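Local atomic coordinates of hydrolase, haloacid dehalogenase-like family (Pseudomonas syringae pv. tomato, PDB entry 3S6J), a protein that binds calcium through a haloacid dehalogenase-like hydrolase fold and may act as a sugar phosphatase. Residues Y83-A92 / T120-K129; D172-R181 / G198-L206. One frame throughout, in Å; residues are numbered along the deposited sequence.

Contact 1 (Y83-A92 / T120-K129); sequences YERLQHQIIA and TATINLKALK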
ATOM      1  N   TYR E  83      -0.535  -7.186  16.271  1.00 37.43           N
ATOM      2  CA  TYR E  83       0.800  -7.226  15.677  1.00 39.22           C
ATOM      3  C   TYR E  83       1.541  -8.472  16.158  1.00 40.15           C
ATOM      4  O   TYR E  83       2.073  -9.217  15.353  1.00 40.98           O
ATOM      5  CB  TYR E  83       1.608  -5.964  16.011  1.00 37.70           C
ATOM      6  CG  TYR E  83       2.803  -5.746  15.102  1.00 38.35           C
ATOM      7  CD1 TYR E  83       4.106  -6.009  15.534  1.00 37.84           C
ATOM      8  CD2 TYR E  83       2.626  -5.286  13.801  1.00 39.76           C
ATOM      9  CE1 TYR E  83       5.195  -5.804  14.698  1.00 36.63           C
ATOM     10  CE2 TYR E  83       3.702  -5.093  12.954  1.00 38.08           C
ATOM     11  CZ  TYR E  83       4.979  -5.349  13.405  1.00 38.06           C
ATOM     12  OH  TYR E  83       6.024  -5.144  12.537  1.00 39.95           O
ATOM     13  N   GLU E  84       1.573  -8.692  17.468  1.00 38.86           N
ATOM     14  CA  GLU E  84       2.228  -9.862  18.024  1.00 42.49           C
ATOM     15  C   GLU E  84       1.781 -11.101  17.258  1.00 43.09           C
ATOM     16  O   GLU E  84       2.603 -11.951  16.897  1.00 44.85           O
ATOM     17  CB  GLU E  84       1.895 -10.032  19.515  1.00 46.02           C
ATOM     18  CG  GLU E  84       2.248  -8.836  20.406  1.00 48.54           C
ATOM     19  CD  GLU E  84       1.880  -9.062  21.880  1.00 57.02           C
ATOM     20  OE1 GLU E  84       1.675  -8.057  22.621  1.00 55.20           O
ATOM     21  OE2 GLU E  84       1.786 -10.249  22.295  1.00 59.39           O
ATOM     22  N   ARG E  85       0.479 -11.210  17.001  1.00 42.62           N
ATOM     23  CA  ARG E  85      -0.041 -12.399  16.325  1.00 41.11           C
ATOM     24  C   ARG E  85       0.510 -12.516  14.910  1.00 39.90           C
ATOM     25  O   ARG E  85       0.480 -13.578  14.312  1.00 41.57           O
ATOM     26  CB  ARG E  85      -1.573 -12.414  16.323  1.00 41.25           C
ATOM     27  CG  ARG E  85      -2.183 -12.617  17.714  1.00 44.19           C
ATOM     28  CD  ARG E  85      -3.692 -12.801  17.681  1.00 42.26           C
ATOM     29  NE  ARG E  85      -4.407 -11.602  17.246  1.00 46.28           N
ATOM     30  CZ  ARG E  85      -4.929 -10.685  18.063  1.00 46.34           C
ATOM     31  NH1 ARG E  85      -4.813 -10.814  19.384  1.00 46.45           N
ATOM     32  NH2 ARG E  85      -5.561  -9.630  17.555  1.00 44.24           N
ATOM     33  N   LEU E  86       1.041 -11.429  14.374  1.00 39.10           N
ATOM     34  CA  LEU E  86       1.562 -11.463  13.016  1.00 39.96           C
ATOM     35  C   LEU E  86       3.097 -11.513  12.970  1.00 40.46           C
ATOM     36  O   LEU E  86       3.704 -11.420  11.898  1.00 38.37           O
ATOM     37  CB  LEU E  86       1.050 -10.255  12.238  1.00 38.44           C
ATOM     38  CG  LEU E  86      -0.468 -10.165  12.139  1.00 40.51           C
ATOM     39  CD1 LEU E  86      -0.908  -8.755  11.796  1.00 38.34           C
ATOM     40  CD2 LEU E  86      -1.002 -11.163  11.135  1.00 41.06           C
ATOM     41  N   GLN E  87       3.721 -11.659  14.135  1.00 40.32           N
ATOM     42  CA  GLN E  87       5.173 -11.502  14.239  1.00 41.75           C
ATOM     43  C   GLN E  87       6.014 -12.395  13.316  1.00 43.23           C
ATOM     44  O   GLN E  87       7.076 -11.971  12.852  1.00 44.28           O
ATOM     45  CB  GLN E  87       5.638 -11.688  15.680  1.00 41.54           C
ATOM     46  CG  GLN E  87       5.399 -13.075  16.228  1.00 45.73           C
ATOM     47  CD  GLN E  87       5.842 -13.219  17.674  1.00 49.99           C
ATOM     48  OE1 GLN E  87       6.292 -12.253  18.306  1.00 48.94           O
ATOM     49  NE2 GLN E  87       5.726 -14.435  18.206  1.00 51.84           N
ATOM     50  N   HIS E  88       5.558 -13.620  13.054  1.00 41.96           N
ATOM     51  CA  HIS E  88       6.358 -14.568  12.280  1.00 43.92           C
ATOM     52  C   HIS E  88       6.270 -14.339  10.769  1.00 44.14           C
ATOM     53  O   HIS E  88       6.934 -15.021   9.984  1.00 39.98           O
ATOM     54  CB  HIS E  88       5.972 -16.002  12.636  1.00 44.44           C
ATOM     55  CG  HIS E  88       6.139 -16.320  14.085  1.00 47.37           C
ATOM     56  ND1 HIS E  88       5.114 -16.210  14.998  1.00 48.75           N
ATOM     57  CD2 HIS E  88       7.227 -16.728  14.792  1.00 48.75           C
ATOM     58  CE1 HIS E  88       5.550 -16.545  16.200  1.00 48.93           C
ATOM     59  NE2 HIS E  88       6.831 -16.863  16.098  1.00 51.31           N
ATOM     60  N   GLN E  89       5.444 -13.383  10.365  1.00 40.69           N
ATOM     61  CA  GLN E  89       5.296 -13.075   8.948  1.00 42.09           C
ATOM     62  C   GLN E  89       6.394 -12.120   8.504  1.00 42.10           C
ATOM     63  O   GLN E  89       6.671 -11.990   7.306  1.00 40.70           O
ATOM     64  CB  GLN E  89       3.921 -12.450   8.680  1.00 41.75           C
ATOM     65  CG  GLN E  89       2.767 -13.426   8.832  1.00 41.41           C
ATOM     66  CD  GLN E  89       1.448 -12.836   8.361  1.00 43.61           C
ATOM     67  OE1 GLN E  89       1.384 -11.667   7.970  1.00 46.46           O
ATOM     68  NE2 GLN E  89       0.388 -13.638   8.401  1.00 39.40           N
ATOM     69  N   ILE E  90       7.024 -11.476   9.486  1.00 39.49           N
ATOM     70  CA  ILE E  90       7.970 -10.400   9.227  1.00 40.07           C
ATOM     71  C   ILE E  90       9.343 -10.880   8.793  1.00 40.66           C
ATOM     72  O   ILE E  90      10.045 -11.574   9.529  1.00 42.19           O
ATOM     73  CB  ILE E  90       8.133  -9.480  10.447  1.00 40.27           C
ATOM     74  CG1 ILE E  90       6.778  -8.900  10.847  1.00 34.55           C
ATOM     75  CG2 ILE E  90       9.160  -8.369  10.142  1.00 37.65           C
ATOM     76  CD1 ILE E  90       6.874  -7.854  11.916  1.00 38.60           C
ATOM     77  N   ILE E  91       9.726 -10.459   7.597  1.00 37.42           N
ATOM     78  CA  ILE E  91      10.966 -10.874   6.969  1.00 39.42           C
ATOM     79  C   ILE E  91      11.844  -9.633   6.816  1.00 38.28           C
ATOM     80  O   ILE E  91      11.335  -8.507   6.783  1.00 36.67           O
ATOM     81  CB  ILE E  91      10.640 -11.511   5.596  1.00 38.96           C
ATOM     82  CG1 ILE E  91       9.580 -12.607   5.804  1.00 43.33           C
ATOM     83  CG2 ILE E  91      11.892 -12.043   4.920  1.00 37.56           C
ATOM     84  CD1 ILE E  91       8.514 -12.732   4.679  1.00 45.45           C
ATOM     85  N   ALA E  92      13.159  -9.823   6.780  1.00 37.32           N
ATOM     86  CA  ALA E  92      14.061  -8.711   6.538  1.00 36.01           C
ATOM     87  C   ALA E  92      13.915  -8.366   5.064  1.00 36.17           C
ATOM     88  O   ALA E  92      13.727  -9.264   4.244  1.00 34.99           O
ATOM     89  CB  ALA E  92      15.492  -9.108   6.861  1.00 37.26           C
ATOM     90  N   THR E 120       6.841  -3.344  19.296  1.00 45.03           N
ATOM     91  CA  THR E 120       6.960  -3.526  17.859  1.00 44.17           C
ATOM     92  C   THR E 120       8.428  -3.571  17.464  1.00 41.47           C
ATOM     93  O   THR E 120       8.846  -4.444  16.717  1.00 41.73           O
ATOM     94  CB  THR E 120       6.222  -2.409  17.067  1.00 43.89           C
ATOM     95  OG1 THR E 120       6.426  -1.149  17.715  1.00 44.65           O
ATOM     96  CG2 THR E 120       4.721  -2.689  17.003  1.00 42.13           C
ATOM     97  N   ALA E 121       9.215  -2.635  17.976  1.00 41.61           N
ATOM     98  CA  ALA E 121      10.619  -2.557  17.591  1.00 41.33           C
ATOM     99  C   ALA E 121      11.403  -3.833  17.898  1.00 43.73           C
ATOM    100  O   ALA E 121      12.306  -4.205  17.150  1.00 42.53           O
ATOM    101  CB  ALA E 121      11.284  -1.344  18.229  1.00 43.30           C
ATOM    102  N   THR E 122      11.071  -4.506  18.996  1.00 44.42           N
ATOM    103  CA  THR E 122      11.750  -5.763  19.336  1.00 43.95           C
ATOM    104  C   THR E 122      11.412  -6.863  18.337  1.00 42.98           C
ATOM    105  O   THR E 122      12.270  -7.658  17.955  1.00 44.61           O
ATOM    106  CB  THR E 122      11.404  -6.246  20.761  1.00 45.65           C
ATOM    107  OG1 THR E 122      11.792  -5.249  21.718  1.00 46.91           O
ATOM    108  CG2 THR E 122      12.143  -7.534  21.057  1.00 47.67           C
ATOM    109  N   ILE E 123      10.155  -6.896  17.908  1.00 42.31           N
ATOM    110  CA  ILE E 123       9.703  -7.865  16.919  1.00 41.33           C
ATOM    111  C   ILE E 123      10.436  -7.717  15.576  1.00 43.61           C
ATOM    112  O   ILE E 123      10.946  -8.697  15.024  1.00 42.92           O
ATOM    113  CB  ILE E 123       8.174  -7.781  16.714  1.00 39.96           C
ATOM    114  CG1 ILE E 123       7.451  -8.366  17.936  1.00 40.33           C
ATOM    115  CG2 ILE E 123       7.758  -8.476  15.419  1.00 38.28           C
ATOM    116  CD1 ILE E 123       6.030  -7.867  18.137  1.00 41.92           C
ATOM    117  N   ASN E 124      10.498  -6.502  15.043  1.00 40.68           N
ATOM    118  CA  ASN E 124      11.106  -6.336  13.728  1.00 40.12           C
ATOM    119  C   ASN E 124      12.597  -6.657  13.753  1.00 40.55           C
ATOM    120  O   ASN E 124      13.133  -7.212  12.804  1.00 41.68           O
ATOM    121  CB  ASN E 124      10.866  -4.930  13.192  1.00 39.81           C
ATOM    122  CG  ASN E 124       9.398  -4.569  13.147  1.00 38.94           C
ATOM    123  OD1 ASN E 124       8.993  -3.480  13.569  1.00 41.91           O
ATOM    124  ND2 ASN E 124       8.591  -5.475  12.630  1.00 37.81           N
ATOM    125  N   LEU E 125      13.255  -6.305  14.854  1.00 42.53           N
ATOM    126  CA  LEU E 125      14.687  -6.520  15.016  1.00 42.92           C
ATOM    127  C   LEU E 125      15.070  -7.998  14.941  1.00 44.82           C
ATOM    128  O   LEU E 125      16.142  -8.340  14.453  1.00 44.96           O
ATOM    129  CB  LEU E 125      15.156  -5.940  16.347  1.00 45.76           C
ATOM    130  CG  LEU E 125      15.116  -4.426  16.551  1.00 45.24           C
ATOM    131  CD1 LEU E 125      15.355  -4.102  18.006  1.00 49.25           C
ATOM    132  CD2 LEU E 125      16.147  -3.741  15.696  1.00 42.87           C
ATOM    133  N   LYS E 126      14.199  -8.868  15.443  1.00 45.18           N
ATOM    134  CA  LYS E 126      14.402 -10.311  15.316  1.00 45.72           C
ATOM    135  C   LYS E 126      14.623 -10.703  13.851  1.00 46.66           C
ATOM    136  O   LYS E 126      15.503 -11.505  13.540  1.00 46.48           O
ATOM    137  CB  LYS E 126      13.201 -11.082  15.873  1.00 43.72           C
ATOM    138  CG  LYS E 126      12.696 -10.593  17.227  1.00 47.19           C
ATOM    139  CD  LYS E 126      13.517 -11.161  18.375  1.00 51.44           C
ATOM    140  CE  LYS E 126      12.846 -10.906  19.724  1.00 53.47           C
ATOM    141  NZ  LYS E 126      13.449 -11.728  20.818  1.00 58.68           N
ATOM    142  N   ALA E 127      13.819 -10.140  12.952  1.00 45.30           N
ATOM    143  CA  ALA E 127      13.922 -10.484  11.542  1.00 42.79           C
ATOM    144  C   ALA E 127      15.287 -10.119  10.981  1.00 44.39           C
ATOM    145  O   ALA E 127      15.704 -10.652   9.969  1.00 47.23           O
ATOM    146  CB  ALA E 127      12.824  -9.801  10.743  1.00 42.34           C
ATOM    147  N   LEU E 128      15.970  -9.186  11.628  1.00 45.55           N
ATOM    148  CA  LEU E 128      17.312  -8.809  11.215  1.00 45.16           C
ATOM    149  C   LEU E 128      18.311  -9.482  12.127  1.00 47.41           C
ATOM    150  O   LEU E 128      19.476  -9.106  12.156  1.00 50.14           O
ATOM    151  CB  LEU E 128      17.505  -7.296  11.319  1.00 45.31           C
ATOM    152  CG  LEU E 128      16.531  -6.375  10.585  1.00 42.97           C
ATOM    153  CD1 LEU E 128      16.671  -4.952  11.110  1.00 38.63           C
ATOM    154  CD2 LEU E 128      16.766  -6.432   9.089  1.00 39.50           C
ATOM    155  N   LYS E 129      17.846 -10.476  12.878  1.00 51.26           N
ATOM    156  CA  LYS E 129      18.649 -11.127  13.911  1.00 49.67           C
ATOM    157  C   LYS E 129      19.514 -10.107  14.650  1.00 51.38           C
ATOM    158  O   LYS E 129      20.736 -10.258  14.726  1.00 53.45           O
ATOM    159  CB  LYS E 129      19.518 -12.234  13.312  1.00 49.13           C
ATOM    160  CG  LYS E 129      18.850 -13.005  12.176  1.00 51.87           C
ATOM    161  CD  LYS E 129      18.980 -12.242  10.854  1.00 52.14           C
ATOM    162  CE  LYS E 129      18.097 -12.828   9.754  1.00 52.17           C
ATOM    163  NZ  LYS E 129      17.851 -11.845   8.658  1.00 44.77           N
TER
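With CG of Y83 swung anti to its own nitrogen (chi1 -162°), the phenol reaches across to helix 118-127. The side chain of N124 leaves that helix with CG anti to its carbonyl carbon, which carries the amide round to meet the phenol at its hydroxyl end. N124 ND2 donates to Y83 OH over 2.6 Å along a nearly straight line (174°). The oxygen lies in the amide plane, yet ring and amide stand 84° apart, so the amide comes in at the rim of the ring and does not stack on it. T120 holds the ring differently: its CG2 sits over one face, 4.0 Å from the Y83 ring centroid, in a CH-pi contact. I123 CD1 then packs at the edge, 3.7 Å from Y83 CD1. The ring is thus restrained on a face, along a side and at its hydroxyl.

In family terms, segment 83-92 is consistent with the return from a helical cap to the core: helix 69-85 ends here, and I91 pairs with D19 in the short antiparallel ribbon of strands 18-19 and 91-92. Helix 118-127 belongs to the Rossmann-like core and ends in a Schellman motif with K129, of positive phi, as its C-prime residue.

Farther along, I90 turns CD1 onto I123 CG2 at 3.7 Å, while its other branch, CG2, rests 4.0 Å from A127 CB. A92 CB closes the row against L128 CD2 at 3.7 Å. K129 curls back at its second torsion, and its NZ donates to A127 O over 2.8 Å, which brings NZ beside A92 CB. Toward the calcium site, the N124 side chain comes within about 4 Å of the side chain of D14, whose backbone O binds the ion.

Contact 2 (D172-R181 / G198-L206); sequences DAIWDMLAAR and GELERAGAL. With CA (calcium ion), chain M.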
ATOM      1  N   ASP E 172      10.883   5.098   4.643  1.00 27.89           N
ATOM      2  CA  ASP E 172      10.004   4.623   3.584  1.00 26.71           C
ATOM      3  C   ASP E 172       8.726   5.428   3.560  1.00 28.60           C
ATOM      4  O   ASP E 172       7.858   5.177   2.730  1.00 28.78           O
ATOM      5  CB  ASP E 172       9.623   3.159   3.810  1.00 28.30           C
ATOM      6  CG  ASP E 172       8.745   2.982   5.027  1.00 30.16           C
ATOM      7  OD1 ASP E 172       9.163   3.433   6.098  1.00 31.89           O
ATOM      8  OD2 ASP E 172       7.638   2.421   4.927  1.00 31.42           O
ATOM      9  N   ALA E 173       8.590   6.381   4.482  1.00 27.78           N
ATOM     10  CA  ALA E 173       7.334   7.105   4.597  1.00 27.93           C
ATOM     11  C   ALA E 173       7.487   8.628   4.466  1.00 30.66           C
ATOM     12  O   ALA E 173       8.527   9.213   4.797  1.00 29.54           O
ATOM     13  CB  ALA E 173       6.619   6.721   5.903  1.00 27.30           C
ATOM     14  N   ILE E 174       6.441   9.248   3.940  1.00 28.81           N
ATOM     15  CA  ILE E 174       6.289  10.693   3.928  1.00 30.16           C
ATOM     16  C   ILE E 174       6.782  11.244   5.267  1.00 29.72           C
ATOM     17  O   ILE E 174       7.538  12.210   5.331  1.00 27.92           O
ATOM     18  CB  ILE E 174       4.782  11.024   3.697  1.00 32.59           C
ATOM     19  CG1 ILE E 174       4.451  10.997   2.193  1.00 33.11           C
ATOM     20  CG2 ILE E 174       4.398  12.337   4.314  1.00 33.41           C
ATOM     21  CD1 ILE E 174       2.916  10.936   1.911  1.00 33.83           C
ATOM     22  N   TRP E 175       6.380  10.573   6.341  1.00 29.89           N
ATOM     23  CA  TRP E 175       6.671  11.015   7.699  1.00 28.87           C
ATOM     24  C   TRP E 175       8.144  11.043   8.065  1.00 26.97           C
ATOM     25  O   TRP E 175       8.551  11.924   8.792  1.00 28.24           O
ATOM     26  CB  TRP E 175       5.844  10.192   8.691  1.00 31.07           C
ATOM     27  CG  TRP E 175       4.480  10.007   8.131  1.00 32.91           C
ATOM     28  CD1 TRP E 175       3.914   8.841   7.721  1.00 31.58           C
ATOM     29  CD2 TRP E 175       3.536  11.044   7.827  1.00 32.13           C
ATOM     30  NE1 TRP E 175       2.664   9.080   7.214  1.00 30.49           N
ATOM     31  CE2 TRP E 175       2.405  10.425   7.268  1.00 32.29           C
ATOM     32  CE3 TRP E 175       3.536  12.437   7.985  1.00 31.81           C
ATOM     33  CZ2 TRP E 175       1.270  11.148   6.865  1.00 33.00           C
ATOM     34  CZ3 TRP E 175       2.407  13.153   7.600  1.00 34.10           C
ATOM     35  CH2 TRP E 175       1.291  12.504   7.040  1.00 33.97           C
ATOM     36  N   ASP E 176       8.935  10.097   7.550  1.00 29.00           N
ATOM     37  CA  ASP E 176      10.399  10.105   7.719  1.00 27.20           C
ATOM     38  C   ASP E 176      11.030  11.282   6.994  1.00 27.76           C
ATOM     39  O   ASP E 176      11.939  11.929   7.512  1.00 29.13           O
ATOM     40  CB  ASP E 176      11.042   8.819   7.152  1.00 27.94           C
ATOM     41  CG  ASP E 176      10.631   7.563   7.903  1.00 30.22           C
ATOM     42  OD1 ASP E 176       9.795   6.816   7.363  1.00 31.81           O
ATOM     43  OD2 ASP E 176      11.153   7.302   9.013  1.00 29.95           O
HETATM   44  N   MSE E 177      10.559  11.538   5.776  1.00 25.83           N
HETATM   45  CA  MSE E 177      11.098  12.609   4.952  1.00 26.29           C
HETATM   46  C   MSE E 177      10.762  13.977   5.539  1.00 28.60           C
HETATM   47  O   MSE E 177      11.624  14.850   5.635  1.00 26.78           O
HETATM   48  CB  MSE E 177      10.586  12.497   3.509  1.00 26.59           C
HETATM   49  CG  MSE E 177      11.019  11.232   2.776  1.00 25.13           C
HETATM   50 SE   MSE E 177      12.974  10.991   2.846  1.00 34.53          SE
HETATM   51  CE  MSE E 177      13.055   9.668   4.265  1.00 28.15           C
ATOM     52  N   LEU E 178       9.499  14.140   5.918  1.00 26.51           N
ATOM     53  CA  LEU E 178       9.038  15.323   6.620  1.00 27.56           C
ATOM     54  C   LEU E 178       9.902  15.601   7.868  1.00 29.76           C
ATOM     55  O   LEU E 178      10.462  16.700   8.014  1.00 27.22           O
ATOM     56  CB  LEU E 178       7.557  15.151   6.994  1.00 28.65           C
ATOM     57  CG  LEU E 178       6.476  15.902   6.190  1.00 32.07           C
ATOM     58  CD1 LEU E 178       6.864  16.280   4.786  1.00 26.25           C
ATOM     59  CD2 LEU E 178       5.153  15.158   6.190  1.00 30.38           C
ATOM     60  N   ALA E 179      10.038  14.608   8.751  1.00 26.60           N
ATOM     61  CA  ALA E 179      10.875  14.799   9.926  1.00 28.18           C
ATOM     62  C   ALA E 179      12.329  15.109   9.551  1.00 28.93           C
ATOM     63  O   ALA E 179      13.011  15.874  10.239  1.00 29.13           O
ATOM     64  CB  ALA E 179      10.795  13.590  10.852  1.00 29.26           C
ATOM     65  N   ALA E 180      12.816  14.508   8.470  1.00 27.39           N
ATOM     66  CA  ALA E 180      14.204  14.724   8.084  1.00 27.98           C
ATOM     67  C   ALA E 180      14.380  16.192   7.721  1.00 28.74           C
ATOM     68  O   ALA E 180      15.315  16.849   8.178  1.00 30.37           O
ATOM     69  CB  ALA E 180      14.602  13.823   6.923  1.00 28.37           C
ATOM     70  N   ARG E 181      13.484  16.691   6.876  1.00 27.92           N
ATOM     71  CA  ARG E 181      13.545  18.065   6.409  1.00 28.85           C
ATOM     72  C   ARG E 181      13.335  19.073   7.557  1.00 28.61           C
ATOM     73  O   ARG E 181      13.923  20.145   7.569  1.00 28.12           O
ATOM     74  CB  ARG E 181      12.518  18.281   5.296  1.00 26.82           C
ATOM     75  CG  ARG E 181      12.790  17.503   4.014  1.00 27.03           C
ATOM     76  CD  ARG E 181      14.223  17.734   3.536  1.00 30.63           C
ATOM     77  NE  ARG E 181      14.493  19.159   3.513  1.00 31.65           N
ATOM     78  CZ  ARG E 181      15.663  19.736   3.762  1.00 29.81           C
ATOM     79  NH1 ARG E 181      16.741  19.019   4.059  1.00 28.32           N
ATOM     80  NH2 ARG E 181      15.730  21.064   3.718  1.00 29.53           N
ATOM     81  N   GLY E 198       6.703   9.772  -6.147  1.00 32.52           N
ATOM     82  CA  GLY E 198       6.034  11.071  -6.043  1.00 31.50           C
ATOM     83  C   GLY E 198       5.809  11.566  -4.615  1.00 31.73           C
ATOM     84  O   GLY E 198       6.254  12.650  -4.262  1.00 30.90           O
ATOM     85  N   GLU E 199       5.131  10.770  -3.797  1.00 29.74           N
ATOM     86  CA  GLU E 199       4.872  11.141  -2.407  1.00 30.51           C
ATOM     87  C   GLU E 199       6.143  11.453  -1.636  1.00 29.25           C
ATOM     88  O   GLU E 199       6.215  12.461  -0.910  1.00 28.14           O
ATOM     89  CB  GLU E 199       4.160  10.011  -1.673  1.00 29.18           C
ATOM     90  CG  GLU E 199       2.913   9.526  -2.322  1.00 34.27           C
ATOM     91  CD  GLU E 199       2.320   8.332  -1.590  1.00 36.56           C
ATOM     92  OE1 GLU E 199       2.617   7.172  -1.959  1.00 36.48           O
ATOM     93  OE2 GLU E 199       1.570   8.555  -0.622  1.00 39.01           O
ATOM     94  N   LEU E 200       7.123  10.559  -1.762  1.00 27.41           N
ATOM     95  CA  LEU E 200       8.388  10.677  -1.041  1.00 27.74           C
ATOM     96  C   LEU E 200       9.199  11.907  -1.462  1.00 28.01           C
ATOM     97  O   LEU E 200       9.798  12.578  -0.605  1.00 27.16           O
ATOM     98  CB  LEU E 200       9.217   9.391  -1.162  1.00 26.98           C
ATOM     99  CG  LEU E 200       8.669   8.146  -0.446  1.00 25.27           C
ATOM    100  CD1 LEU E 200       9.234   6.842  -1.004  1.00 27.34           C
ATOM    101  CD2 LEU E 200       8.948   8.251   1.059  1.00 28.27           C
ATOM    102  N   GLU E 201       9.213  12.200  -2.766  1.00 26.66           N
ATOM    103  CA  GLU E 201       9.852  13.416  -3.285  1.00 27.98           C
ATOM    104  C   GLU E 201       9.151  14.666  -2.778  1.00 28.04           C
ATOM    105  O   GLU E 201       9.794  15.619  -2.393  1.00 29.35           O
ATOM    106  CB  GLU E 201       9.871  13.427  -4.828  1.00 28.71           C
ATOM    107  CG  GLU E 201      10.980  12.561  -5.428  1.00 30.86           C
ATOM    108  CD  GLU E 201      10.896  12.442  -6.939  1.00 36.86           C
ATOM    109  OE1 GLU E 201       9.870  12.840  -7.534  1.00 38.14           O
ATOM    110  OE2 GLU E 201      11.861  11.942  -7.535  1.00 42.13           O
ATOM    111  N   ARG E 202       7.825  14.661  -2.771  1.00 27.49           N
ATOM    112  CA  ARG E 202       7.095  15.821  -2.279  1.00 31.26           C
ATOM    113  C   ARG E 202       7.230  16.024  -0.767  1.00 28.21           C
ATOM    114  O   ARG E 202       7.092  17.128  -0.284  1.00 29.10           O
ATOM    115  CB  ARG E 202       5.635  15.767  -2.723  1.00 34.07           C
ATOM    116  CG  ARG E 202       5.485  16.284  -4.133  1.00 37.48           C
ATOM    117  CD  ARG E 202       4.423  15.552  -4.914  1.00 41.02           C
ATOM    118  NE  ARG E 202       3.122  16.190  -4.806  1.00 42.46           N
ATOM    119  CZ  ARG E 202       2.150  15.758  -4.016  1.00 46.14           C
ATOM    120  NH1 ARG E 202       2.342  14.688  -3.249  1.00 41.30           N
ATOM    121  NH2 ARG E 202       0.985  16.405  -3.993  1.00 49.62           N
ATOM    122  N   ALA E 203       7.536  14.964  -0.030  1.00 28.27           N
ATOM    123  CA  ALA E 203       7.714  15.079   1.413  1.00 26.70           C
ATOM    124  C   ALA E 203       9.171  15.370   1.710  1.00 26.81           C
ATOM    125  O   ALA E 203       9.561  15.477   2.870  1.00 27.05           O
ATOM    126  CB  ALA E 203       7.264  13.816   2.123  1.00 26.70           C
ATOM    127  N   GLY E 204       9.967  15.494   0.646  1.00 27.21           N
ATOM    128  CA  GLY E 204      11.333  15.969   0.758  1.00 25.40           C
ATOM    129  C   GLY E 204      12.469  15.017   0.432  1.00 25.35           C
ATOM    130  O   GLY E 204      13.618  15.373   0.619  1.00 26.15           O
ATOM    131  N   ALA E 205      12.177  13.818  -0.052  1.00 25.24           N
ATOM    132  CA  ALA E 205      13.252  12.891  -0.408  1.00 26.45           C
ATOM    133  C   ALA E 205      14.161  13.469  -1.504  1.00 28.64           C
ATOM    134  O   ALA E 205      13.672  14.015  -2.495  1.00 27.95           O
ATOM    135  CB  ALA E 205      12.689  11.543  -0.810  1.00 26.19           C
ATOM    136  N   LEU E 206      15.477  13.385  -1.291  1.00 28.21           N
ATOM    137  CA  LEU E 206      16.454  13.860  -2.269  1.00 26.74           C
ATOM    138  C   LEU E 206      16.706  12.807  -3.345  1.00 29.31           C
ATOM    139  O   LEU E 206      16.917  13.149  -4.509  1.00 26.65           O
ATOM    140  CB  LEU E 206      17.775  14.258  -1.600  1.00 26.33           C
ATOM    141  CG  LEU E 206      18.877  14.785  -2.545  1.00 29.47           C
ATOM    142  CD1 LEU E 206      18.451  16.086  -3.262  1.00 28.07           C
ATOM    143  CD2 LEU E 206      20.166  15.021  -1.793  1.00 26.13           C
TER
HETATM  144 CA    CA M   1       8.299   3.147   8.324  1.00 34.38          CA
HETATM  145  O   HOH W   1       5.918   3.135   7.114  1.00 30.50           O
HETATM  146  O   HOH W   2       8.131   5.518   8.799  1.00 28.39           O
HETATM  147  O   HOH W   3       6.804   2.856  10.368  1.00 32.71           O
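Helices 174-182 and 197-202 of the Rossmann-like core, each following a strand of the parallel sheet, pack side by side through A203 and the residues around it, while the loop just before the first helix carries the metal ligand D172. The short helical segments run nearly parallel, 15° apart, with their axes 8.8 Å from each other. A203, just past the end of helix 197-202, is central to the packing: its CB touches L178 CD1 at 3.7 Å, I174 CG2 at 3.9 Å and M177 CB at 3.8 Å. M177, a selenomethionine, folds at its second and third torsions, which lays SE against A205 CB at 3.7 Å. At the other end, L200 CD2 presses on the backbone of D172 and A173. G204, of positive phi, ends helix 197-202 in a Schellman motif and lets the chain turn close beside R181, whose CD meets G204 O.

D172 OD1 binds calcium at 2.4 Å, alongside D12 OD2, D14 O and three waters. D172 OD2 accepts a hydrogen bond from one of those waters. D176 OD1 accepts one from N of A173, the N-cap residue, through its anti lone pair (3.2 Å), and another from a second calcium-bound water. No hydrogen bond joins the two segments, so apolar packing holds the helices together, while D172 and D176 OD1 serve the metal, its waters and the start of helix 174-182.

Along the chain, the haloacid dehalogenase-like hydrolase part of a longer protein, the contacts come in series, 83-92 with 120-129 first and 172-181 with 198-206 after it. Their centres lie 24 Å apart, on opposite sides of the chain's centre, and their nearest atoms stay about 10 Å from each other. Both draw on helices around one parallel sheet: contact 1 on helix 118-127, which follows strand 110-113, and contact 2 on helices following strands 167-171 and 186-190. Strand 8-11, between 110-113 and 167-171, leads to D12 and D14. The calcium they bind takes D172 from contact 2, whereas contact 1 brings the N124 side chain within about 8 Å and joins the core to helix 69-85, probably part of the cap.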